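Side-chain contacts in uncharacterized protein (Bacteroides ovatus, PDB 4E6F), which is of unknown function but belongs to the DUF4468 family, whose domain has a TBP-like fold of a curved antiparallel sheet packed against helices: residues F117-T122 / L148-R153; Q40-M45 / V64-A69; K54-I59 / V95-T100. All coordinates share one frame; numbering follows the deposited sequence.

How the interactions relate
After strands 20-21 and 24-32, helix 38-54 is the first of the contacting elements and carries the opening segment of interaction 2; the loop after it opens interaction 3 before strand 62-67 closes interaction 2. Interaction 3 closes later, on strand 90-104, so these two contacts cross along the chain, their centres about 17 Å apart. Interaction 1 follows in series, from the end of strand 107-119 to helix 149-169. Its F117 touches V95 of interaction 3 on the neighbouring strand. The chain thus keeps returning to one sheet: interactions 2 and 3 join helix 38-54 and the loop after it to that sheet, and interaction 1 joins the C-terminal helix.

Interaction 1: F117-T122 / L148-R153; sequences FTYRET and LAKWRR. With NO3 (nitrate ion), chain C.
An aromatic cluster joins the end of strand 107-119 to the first turn of helix 149-169, and its middle member is W151. The indole turns its six-membered ring edge-on between two rings of the strand, so both pairs are T-shaped (edge-to-face). With F117 the ring planes stand at 70° and the centroids lie 5.1 Å apart; W151 CZ3 comes down over the face of the phenyl ring, 3.6 Å from F117 CG. With Y119 the planes make 73°, and W151 CH2 sits 3.7 Å from Y119 CD1. F117 and Y119 are alternate residues of one strand, both facing the helix, which is why a single indole can serve two rings. Having CG anti to the backbone N (chi1 -172°) carries the Y119 ring to W151. In the TBP-like fold of this family a helix packs on an antiparallel sheet, and here further residues add to the packing: T93 of the adjoining strand 90-104 touches the side chains of F117, Y119 and W151, while F83 of strand 72-85 and W130 of a loop meet W151 edge-to-face. The polar side of the contact gathers at the phenol oxygen. K150, extended beyond CG, runs out to give a hydrogen bond from NZ to Y119 OH at 3.2 Å, and D91 binds both partners, with a salt bridge to the lysine and a hydrogen bond to the hydroxyl. One turn further on, R153 NH1 makes a weak hydrogen bond of 3.3 Å to O2 of a nitrate ion, probably from the crystallisation liquor, which K154 also binds.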
loop_
_atom_site.group_PDB
_atom_site.type_symbol
_atom_site.label_atom_id
_atom_site.label_comp_id
_atom_site.label_asym_id
_atom_site.label_seq_id
_atom_site.Cartn_x
_atom_site.Cartn_y
_atom_site.Cartn_z
ATOM N N PHE A 117 9.556 7.694 -1.186
ATOM C CA PHE A 117 10.709 6.814 -1.122
ATOM C C PHE A 117 11.951 7.558 -0.725
ATOM O O PHE A 117 12.129 8.722 -1.116
ATOM C CB PHE A 117 10.947 6.185 -2.500
ATOM C CG PHE A 117 9.748 5.481 -3.095
ATOM C CD1 PHE A 117 9.361 4.219 -2.639
ATOM C CD2 PHE A 117 9.001 6.079 -4.108
ATOM C CE1 PHE A 117 8.233 3.573 -3.177
ATOM C CE2 PHE A 117 7.884 5.429 -4.659
ATOM C CZ PHE A 117 7.523 4.170 -4.207
ATOM N N THR A 118 12.805 6.886 0.055
ATOM C CA THR A 118 14.123 7.396 0.445
ATOM C C THR A 118 15.097 6.315 0.016
ATOM O O THR A 118 15.135 5.222 0.597
ATOM C CB THR A 118 14.194 7.755 1.923
ATOM O OG1 THR A 118 13.118 8.637 2.221
ATOM C CG2 THR A 118 15.527 8.425 2.283
ATOM N N TYR A 119 15.867 6.616 -1.015
ATOM C CA TYR A 119 16.745 5.647 -1.650
ATOM C C TYR A 119 18.208 6.011 -1.456
ATOM O O TYR A 119 18.594 7.156 -1.718
ATOM C CB TYR A 119 16.394 5.627 -3.153
ATOM C CG TYR A 119 17.061 4.536 -3.966
ATOM C CD1 TYR A 119 16.819 3.188 -3.695
ATOM C CD2 TYR A 119 17.824 4.845 -5.086
ATOM C CE1 TYR A 119 17.391 2.184 -4.471
ATOM C CE2 TYR A 119 18.386 3.844 -5.878
ATOM C CZ TYR A 119 18.136 2.517 -5.585
ATOM O OH TYR A 119 18.678 1.533 -6.381
ATOM N N ARG A 120 19.014 5.024 -0.995
ATOM C CA ARG A 120 20.451 5.209 -0.764
ATOM C C ARG A 120 20.678 6.447 0.127
ATOM O O ARG A 120 21.574 7.275 -0.152
ATOM C CB ARG A 120 21.230 5.307 -2.103
ATOM C CG ARG A 120 20.854 4.237 -3.132
ATOM C CD ARG A 120 21.946 3.224 -3.361
ATOM N NE ARG A 120 21.450 2.022 -4.035
ATOM C CZ ARG A 120 21.813 1.642 -5.256
ATOM N NH1 ARG A 120 22.673 2.372 -5.957
ATOM N NH2 ARG A 120 21.321 0.529 -5.784
ATOM N N GLU A 121 19.831 6.575 1.192
ATOM C CA GLU A 121 19.840 7.593 2.250
ATOM C C GLU A 121 19.459 9.005 1.794
ATOM O O GLU A 121 18.738 9.686 2.526
ATOM C CB GLU A 121 21.206 7.668 2.965
ATOM C CG GLU A 121 21.558 6.446 3.800
ATOM C CD GLU A 121 22.186 5.279 3.060
ATOM O OE1 GLU A 121 23.006 5.514 2.143
ATOM O OE2 GLU A 121 21.897 4.121 3.440
ATOM N N THR A 122 19.953 9.473 0.626
ATOM C CA THR A 122 19.697 10.875 0.242
ATOM C C THR A 122 18.776 11.165 -0.950
ATOM O O THR A 122 18.423 12.341 -1.159
ATOM C CB THR A 122 21.039 11.574 -0.053
ATOM O OG1 THR A 122 21.723 10.869 -1.089
ATOM C CG2 THR A 122 21.928 11.690 1.176
ATOM N N LEU A 148 11.955 2.542 -14.400
ATOM C CA LEU A 148 11.006 2.743 -13.292
ATOM C C LEU A 148 10.269 1.466 -12.909
ATOM O O LEU A 148 9.497 1.462 -11.940
ATOM C CB LEU A 148 9.985 3.848 -13.663
ATOM C CG LEU A 148 10.634 5.265 -13.703
ATOM C CD1 LEU A 148 9.716 6.302 -14.294
ATOM C CD2 LEU A 148 11.027 5.713 -12.322
ATOM N N ALA A 149 10.495 0.375 -13.663
ATOM C CA ALA A 149 9.738 -0.852 -13.461
ATOM C C ALA A 149 9.850 -1.410 -12.051
ATOM O O ALA A 149 8.828 -1.805 -11.496
ATOM C CB ALA A 149 10.152 -1.902 -14.477
ATOM N N LYS A 150 11.047 -1.441 -11.462
ATOM C CA LYS A 150 11.201 -2.006 -10.115
ATOM C C LYS A 150 10.377 -1.221 -9.104
ATOM O O LYS A 150 9.790 -1.814 -8.207
ATOM C CB LYS A 150 12.677 -2.090 -9.689
ATOM C CG LYS A 150 13.381 -0.746 -9.452
ATOM C CD LYS A 150 14.875 -0.997 -9.228
ATOM C CE LYS A 150 15.538 0.291 -8.785
ATOM N NZ LYS A 150 17.033 0.144 -8.692
ATOM N N TRP A 151 10.315 0.107 -9.263
ATOM C CA TRP A 151 9.543 0.973 -8.380
ATOM C C TRP A 151 8.049 0.692 -8.493
ATOM O O TRP A 151 7.372 0.530 -7.476
ATOM C CB TRP A 151 9.813 2.442 -8.735
ATOM C CG TRP A 151 11.255 2.808 -8.567
ATOM C CD1 TRP A 151 12.236 2.752 -9.513
ATOM C CD2 TRP A 151 11.890 3.199 -7.350
ATOM N NE1 TRP A 151 13.444 3.117 -8.966
ATOM C CE2 TRP A 151 13.260 3.395 -7.634
ATOM C CE3 TRP A 151 11.427 3.464 -6.053
ATOM C CZ2 TRP A 151 14.176 3.817 -6.654
ATOM C CZ3 TRP A 151 12.325 3.868 -5.081
ATOM C CH2 TRP A 151 13.689 4.030 -5.380
ATOM N N ARG A 152 7.540 0.638 -9.723
ATOM C CA ARG A 152 6.113 0.437 -9.935
ATOM C C ARG A 152 5.690 -0.999 -9.556
ATOM O O ARG A 152 4.687 -1.175 -8.847
ATOM C CB ARG A 152 5.751 0.768 -11.379
ATOM C CG ARG A 152 4.255 0.561 -11.666
ATOM C CD ARG A 152 3.789 1.500 -12.763
ATOM N NE ARG A 152 2.448 1.156 -13.272
ATOM C CZ ARG A 152 1.543 2.050 -13.655
ATOM N NH1 ARG A 152 1.753 3.345 -13.463
ATOM N NH2 ARG A 152 0.390 1.651 -14.175
ATOM N N ARG A 153 6.443 -2.027 -10.005
ATOM C CA ARG A 153 6.083 -3.393 -9.623
ATOM C C ARG A 153 6.060 -3.587 -8.109
ATOM O O ARG A 153 5.109 -4.172 -7.577
ATOM C CB ARG A 153 7.093 -4.408 -10.183
ATOM C CG ARG A 153 6.991 -4.659 -11.660
ATOM C CD ARG A 153 7.736 -5.944 -12.019
ATOM N NE ARG A 153 8.014 -6.001 -13.453
ATOM C CZ ARG A 153 9.159 -5.632 -14.030
ATOM N NH1 ARG A 153 10.188 -5.225 -13.292
ATOM N NH2 ARG A 153 9.294 -5.703 -15.347
HETATM N N NO3 C . 11.893 -5.487 -10.064
HETATM O O1 NO3 C . 12.529 -5.231 -11.075
HETATM O O2 NO3 C . 10.716 -5.768 -10.074
HETATM O O3 NO3 C . 12.529 -5.432 -8.895
#

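Interaction 2: Q40-M45 / V64-A69; sequences QIYDTM and VFSDEA. With EDO (1,2-ethanediol), chain F.
A tyrosine ring lying under backbone as much as under side chain is the striking feature here: the CA of E68 sits over one face of Y42 in a CH-pi contact, 4.0 Å from the ring centroid and 26° off the ring normal. The atom is displaced toward the phenol end of the ring, with E68 CA 3.6 Å from Y42 CZ. Beyond it the glutamate chain continues across the same ring, CG coming 3.7 Å from Y42 CE2, and the carboxylate ends in a plane only 7° from that of the ring. It is CB and CG of E68, not the carboxylate oxygens, that meet the aromatic surface. The phenol oxygen meets a different neighbour: S66 CB approaches at the ring edge, 3.3 Å from Y42 OH. Y42 reaches this strand end from helix 38-54 because its CG stands anti to the backbone N (chi1 173°), which carries the ring across to residues 66-68. The contact thus fastens the first half of that helix to the last residues of strand 62-67, an edge strand of the antiparallel sheet, and to the turn that follows, where D67 OD1 accepts a hydrogen bond from K70 N. I73 on the next strand also touches Y42. Beside the ring, one water donates to E68 OE2 at 2.7 Å and, in one of two conformers of D43, to D43 OD1 over a long 3.3 Å. D43 OD1 and E68 OE2 stand 4.9 Å apart, and where the water gives a hydrogen to each it may ease the repulsion between like charges, beside a contact carried largely by CH groups over the ring.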
loop_
_atom_site.group_PDB
_atom_site.type_symbol
_atom_site.label_atom_id
_atom_site.label_comp_id
_atom_site.label_asym_id
_atom_site.label_seq_id
_atom_site.Cartn_x
_atom_site.Cartn_y
_atom_site.Cartn_z
ATOM N N GLN A 40 -18.031 -3.261 14.852
ATOM C CA GLN A 40 -17.275 -4.512 14.699
ATOM C C GLN A 40 -16.122 -4.360 13.670
ATOM O O GLN A 40 -15.022 -4.891 13.856
ATOM C CB GLN A 40 -18.231 -5.633 14.229
ATOM C CG GLN A 40 -19.352 -5.918 15.237
ATOM C CD GLN A 40 -20.240 -7.021 14.700
ATOM O OE1 GLN A 40 -21.107 -6.787 13.867
ATOM N NE2 GLN A 40 -20.031 -8.250 15.137
ATOM N N ILE A 41 -16.397 -3.655 12.582
ATOM C CA ILE A 41 -15.391 -3.440 11.519
ATOM C C ILE A 41 -14.266 -2.551 12.055
ATOM O O ILE A 41 -13.070 -2.847 11.861
ATOM C CB ILE A 41 -16.071 -2.838 10.272
ATOM C CG1 ILE A 41 -17.088 -3.856 9.670
ATOM C CG2 ILE A 41 -15.017 -2.427 9.200
ATOM C CD1 ILE A 41 -18.002 -3.256 8.602
ATOM N N TYR A 42 -14.667 -1.462 12.753
ATOM C CA TYR A 42 -13.721 -0.519 13.341
ATOM C C TYR A 42 -12.788 -1.257 14.328
ATOM O O TYR A 42 -11.576 -1.024 14.305
ATOM C CB TYR A 42 -14.503 0.621 14.023
ATOM C CG TYR A 42 -13.625 1.572 14.805
ATOM C CD1 TYR A 42 -13.023 2.667 14.188
ATOM C CD2 TYR A 42 -13.440 1.409 16.175
ATOM C CE1 TYR A 42 -12.216 3.551 14.915
ATOM C CE2 TYR A 42 -12.634 2.281 16.906
ATOM C CZ TYR A 42 -12.024 3.346 16.269
ATOM O OH TYR A 42 -11.254 4.209 17.014
ATOM N N ASP A 43 -13.346 -2.146 15.196
ATOM C CA ASP A 43 -12.513 -2.868 16.155
ATOM C C ASP A 43 -11.595 -3.858 15.456
ATOM O O ASP A 43 -10.462 -4.035 15.887
ATOM C CB ASP A 43 -13.361 -3.567 17.219
ATOM C CG ASP A 43 -14.137 -2.609 18.111
ATOM O OD1 ASP A 43 -13.701 -1.440 18.261
ATOM O OD2 ASP A 43 -15.150 -3.034 18.683
ATOM N N THR A 44 -12.063 -4.508 14.374
ATOM C CA THR A 44 -11.204 -5.444 13.639
ATOM C C THR A 44 -10.044 -4.703 12.986
ATOM O O THR A 44 -8.906 -5.191 12.971
ATOM C CB THR A 44 -12.031 -6.190 12.570
ATOM O OG1 THR A 44 -13.102 -6.881 13.218
ATOM C CG2 THR A 44 -11.202 -7.177 11.756
HETATM N N MSE A 45 -10.354 -3.529 12.421
HETATM C CA MSE A 45 -9.368 -2.721 11.695
HETATM C C MSE A 45 -8.355 -2.034 12.634
HETATM O O MSE A 45 -7.175 -1.916 12.258
HETATM C CB MSE A 45 -10.074 -1.735 10.779
HETATM C CG MSE A 45 -10.694 -2.445 9.558
HETATM SE SE MSE A 45 -9.260 -3.141 8.349
HETATM C CE MSE A 45 -9.141 -5.022 8.969
ATOM N N VAL A 64 -1.933 6.853 14.264
ATOM C CA VAL A 64 -1.825 8.243 14.741
ATOM C C VAL A 64 -3.188 8.933 14.909
ATOM O O VAL A 64 -3.258 10.016 15.526
ATOM C CB VAL A 64 -0.924 9.102 13.805
ATOM C CG1 VAL A 64 0.513 8.574 13.783
ATOM C CG2 VAL A 64 -1.488 9.140 12.369
ATOM N N PHE A 65 -4.261 8.318 14.378
ATOM C CA PHE A 65 -5.585 8.917 14.447
ATOM C C PHE A 65 -6.638 7.835 14.506
ATOM O O PHE A 65 -6.569 6.858 13.735
ATOM C CB PHE A 65 -5.830 9.775 13.156
ATOM C CG PHE A 65 -7.200 10.413 13.050
ATOM C CD1 PHE A 65 -8.307 9.675 12.632
ATOM C CD2 PHE A 65 -7.383 11.760 13.353
ATOM C CE1 PHE A 65 -9.580 10.264 12.560
ATOM C CE2 PHE A 65 -8.649 12.358 13.248
ATOM C CZ PHE A 65 -9.746 11.602 12.869
ATOM N N SER A 66 -7.652 8.045 15.336
ATOM C CA SER A 66 -8.822 7.184 15.293
ATOM C C SER A 66 -10.028 7.952 15.822
ATOM O O SER A 66 -9.937 8.646 16.849
ATOM C CB SER A 66 -8.590 5.865 16.031
ATOM O OG SER A 66 -8.386 6.059 17.420
ATOM N N ASP A 67 -11.133 7.894 15.078
ATOM C CA ASP A 67 -12.388 8.504 15.500
ATOM C C ASP A 67 -13.429 7.389 15.493
ATOM O O ASP A 67 -13.868 6.942 14.416
ATOM C CB ASP A 67 -12.801 9.689 14.622
ATOM C CG ASP A 67 -14.116 10.331 15.091
ATOM O OD1 ASP A 67 -15.039 9.586 15.493
ATOM O OD2 ASP A 67 -14.234 11.545 14.997
ATOM N N GLU A 68 -13.756 6.873 16.680
ATOM C CA GLU A 68 -14.657 5.726 16.818
ATOM C C GLU A 68 -16.052 5.993 16.227
ATOM O O GLU A 68 -16.573 5.131 15.507
ATOM C CB GLU A 68 -14.761 5.319 18.304
ATOM C CG GLU A 68 -15.482 3.997 18.535
ATOM C CD GLU A 68 -15.384 3.421 19.936
ATOM O OE1 GLU A 68 -14.612 3.958 20.763
ATOM O OE2 GLU A 68 -16.071 2.407 20.197
ATOM N N ALA A 69 -16.643 7.172 16.491
ATOM C CA ALA A 69 -17.998 7.444 15.973
ATOM C C ALA A 69 -18.011 7.485 14.438
ATOM O O ALA A 69 -18.909 6.892 13.815
ATOM C CB ALA A 69 -18.536 8.751 16.547
HETATM C C1 EDO F . -21.965 -10.132 12.594
HETATM O O1 EDO F . -21.242 -10.610 13.709
HETATM C C2 EDO F . -22.582 -11.298 11.768
HETATM O O2 EDO F . -23.438 -12.086 12.573
HETATM O O HOH W 1 -16.345 0.490 18.312
#

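Interaction 3: K54-I59 / V95-T100; sequences KENKNI and VNYQIT. With EDO (1,2-ethanediol), chain E.
N56 meets Y97 through a single hydrogen bond, reached as the chain leaves helix 38-54 through a type I turn. The turn begins at K54, whose carbonyl O receives K57 N at 3.0 Å. Within it N56 reaches Y97 with its amide, CG lying anti to the carbonyl carbon (chi1 -67°), and ND2 donates to Y97 OH at 3.0 Å with an N-H...O angle of 162°. The hydroxyl lies close to the amide plane, whereas the phenol ring is turned 86° from that plane, so the two flat groups meet almost perpendicularly. R52 binds the other end of the amide, at OD1, and ND2 also bonds to S61 OG; partners at both ends of the amide probably fix its rotation. Replaced by an alanine, N56 would lose its amide, and Y97 OH would probably be left without this donor and R52 NH1 without this acceptor. At K57 phi turns positive and ends the helical run; N58 then reaches E78 O and S61. Y97 OH is held from the sheet as well, by E79 of the neighbouring strand. The phenol lies between strand 90-104, which bears it, and helix 38-54, whose R52 and L53 touch it, with F158 of helix 149-169 meeting the ring.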
loop_
_atom_site.group_PDB
_atom_site.type_symbol
_atom_site.label_atom_id
_atom_site.label_comp_id
_atom_site.label_asym_id
_atom_site.label_seq_id
_atom_site.Cartn_x
_atom_site.Cartn_y
_atom_site.Cartn_z
ATOM N N LYS A 54 3.036 -2.577 14.064
ATOM C CA LYS A 54 4.019 -3.050 15.051
ATOM C C LYS A 54 5.012 -3.977 14.363
ATOM O O LYS A 54 6.186 -3.980 14.722
ATOM C CB LYS A 54 3.340 -3.759 16.231
ATOM C CG LYS A 54 2.935 -2.783 17.319
ATOM C CD LYS A 54 2.043 -3.411 18.390
ATOM C CE LYS A 54 1.965 -2.551 19.636
ATOM N NZ LYS A 54 1.259 -1.252 19.415
ATOM N N GLU A 55 4.554 -4.723 13.326
ATOM C CA GLU A 55 5.420 -5.658 12.587
ATOM C C GLU A 55 6.552 -4.946 11.847
ATOM O O GLU A 55 7.578 -5.571 11.589
ATOM C CB GLU A 55 4.600 -6.517 11.619
ATOM C CG GLU A 55 3.883 -7.664 12.322
ATOM C CD GLU A 55 2.730 -8.306 11.572
ATOM O OE1 GLU A 55 2.545 -7.997 10.374
ATOM O OE2 GLU A 55 1.982 -9.093 12.197
ATOM N N ASN A 56 6.404 -3.641 11.554
ATOM C CA ASN A 56 7.473 -2.861 10.915
ATOM C C ASN A 56 8.683 -2.689 11.847
ATOM O O ASN A 56 9.785 -2.425 11.373
ATOM C CB ASN A 56 6.963 -1.496 10.476
ATOM C CG ASN A 56 5.939 -1.548 9.362
ATOM O OD1 ASN A 56 5.694 -2.601 8.762
ATOM N ND2 ASN A 56 5.358 -0.384 9.016
ATOM N N LYS A 57 8.460 -2.813 13.172
ATOM C CA LYS A 57 9.498 -2.742 14.217
ATOM C C LYS A 57 10.324 -1.437 14.142
ATOM O O LYS A 57 11.560 -1.471 14.144
ATOM C CB LYS A 57 10.429 -3.978 14.162
ATOM C CG LYS A 57 9.695 -5.291 14.397
ATOM C CD LYS A 57 10.650 -6.501 14.328
ATOM C CE LYS A 57 10.951 -6.939 12.911
ATOM N NZ LYS A 57 11.953 -8.039 12.877
ATOM N N ASN A 58 9.641 -0.289 14.053
ATOM C CA ASN A 58 10.317 1.009 14.090
ATOM C C ASN A 58 9.390 2.061 14.688
ATOM O O ASN A 58 8.156 1.903 14.684
ATOM C CB ASN A 58 10.888 1.475 12.744
ATOM C CG ASN A 58 9.862 1.648 11.654
ATOM O OD1 ASN A 58 8.889 2.409 11.775
ATOM N ND2 ASN A 58 10.088 0.967 10.547
ATOM N N ILE A 59 9.985 3.155 15.182
ATOM C CA ILE A 59 9.240 4.237 15.819
ATOM C C ILE A 59 8.407 5.071 14.814
ATOM O O ILE A 59 7.472 5.748 15.236
ATOM C CB ILE A 59 10.195 5.119 16.668
ATOM C CG1 ILE A 59 11.261 5.828 15.791
ATOM C CG2 ILE A 59 10.840 4.263 17.787
ATOM C CD1 ILE A 59 12.094 6.943 16.551
ATOM N N VAL A 95 10.453 3.188 2.289
ATOM C CA VAL A 95 9.176 3.742 1.878
ATOM C C VAL A 95 8.495 4.261 3.129
ATOM O O VAL A 95 8.578 3.616 4.169
ATOM C CB VAL A 95 8.270 2.752 1.083
ATOM C CG1 VAL A 95 7.846 1.550 1.933
ATOM C CG2 VAL A 95 7.035 3.458 0.506
ATOM N N ASN A 96 7.861 5.432 3.035
ATOM C CA ASN A 96 7.023 5.995 4.094
ATOM C C ASN A 96 5.659 6.150 3.508
ATOM O O ASN A 96 5.526 6.504 2.330
ATOM C CB ASN A 96 7.545 7.314 4.630
ATOM C CG ASN A 96 8.741 7.142 5.530
ATOM O OD1 ASN A 96 8.634 6.988 6.774
ATOM N ND2 ASN A 96 9.908 7.128 4.915
ATOM N N TYR A 97 4.627 5.868 4.308
ATOM C CA TYR A 97 3.273 5.919 3.760
ATOM C C TYR A 97 2.253 6.180 4.863
ATOM O O TYR A 97 2.591 6.078 6.042
ATOM C CB TYR A 97 2.938 4.564 3.059
ATOM C CG TYR A 97 3.164 3.345 3.938
ATOM C CD1 TYR A 97 2.194 2.930 4.857
ATOM C CD2 TYR A 97 4.383 2.665 3.923
ATOM C CE1 TYR A 97 2.416 1.839 5.699
ATOM C CE2 TYR A 97 4.605 1.551 4.746
ATOM C CZ TYR A 97 3.616 1.147 5.631
ATOM O OH TYR A 97 3.824 0.071 6.464
ATOM N N GLN A 98 0.993 6.423 4.474
ATOM C CA GLN A 98 -0.103 6.511 5.418
ATOM C C GLN A 98 -1.143 5.481 5.023
ATOM O O GLN A 98 -1.399 5.282 3.829
ATOM C CB GLN A 98 -0.705 7.922 5.402
ATOM C CG GLN A 98 -1.906 8.069 6.348
ATOM C CD GLN A 98 -2.352 9.506 6.514
ATOM O OE1 GLN A 98 -1.525 10.421 6.657
ATOM N NE2 GLN A 98 -3.679 9.708 6.521
ATOM N N ILE A 99 -1.694 4.777 6.029
ATOM C CA ILE A 99 -2.816 3.845 5.822
ATOM C C ILE A 99 -4.038 4.563 6.361
ATOM O O ILE A 99 -4.020 4.964 7.527
ATOM C CB ILE A 99 -2.648 2.490 6.550
ATOM C CG1 ILE A 99 -1.270 1.879 6.300
ATOM C CG2 ILE A 99 -3.792 1.518 6.130
ATOM C CD1 ILE A 99 -1.000 0.596 7.190
ATOM N N THR A 100 -5.094 4.696 5.558
ATOM C CA THR A 100 -6.326 5.366 5.977
ATOM C C THR A 100 -7.457 4.377 5.822
ATOM O O THR A 100 -7.676 3.873 4.713
ATOM C CB THR A 100 -6.545 6.619 5.162
ATOM O OG1 THR A 100 -5.423 7.490 5.398
ATOM C CG2 THR A 100 -7.877 7.335 5.521
HETATM C C1 EDO E . 4.325 9.633 5.212
HETATM O O1 EDO E . 3.055 9.101 4.864
HETATM C C2 EDO E . 4.683 9.241 6.670
HETATM O O2 EDO E . 4.749 7.819 6.822
#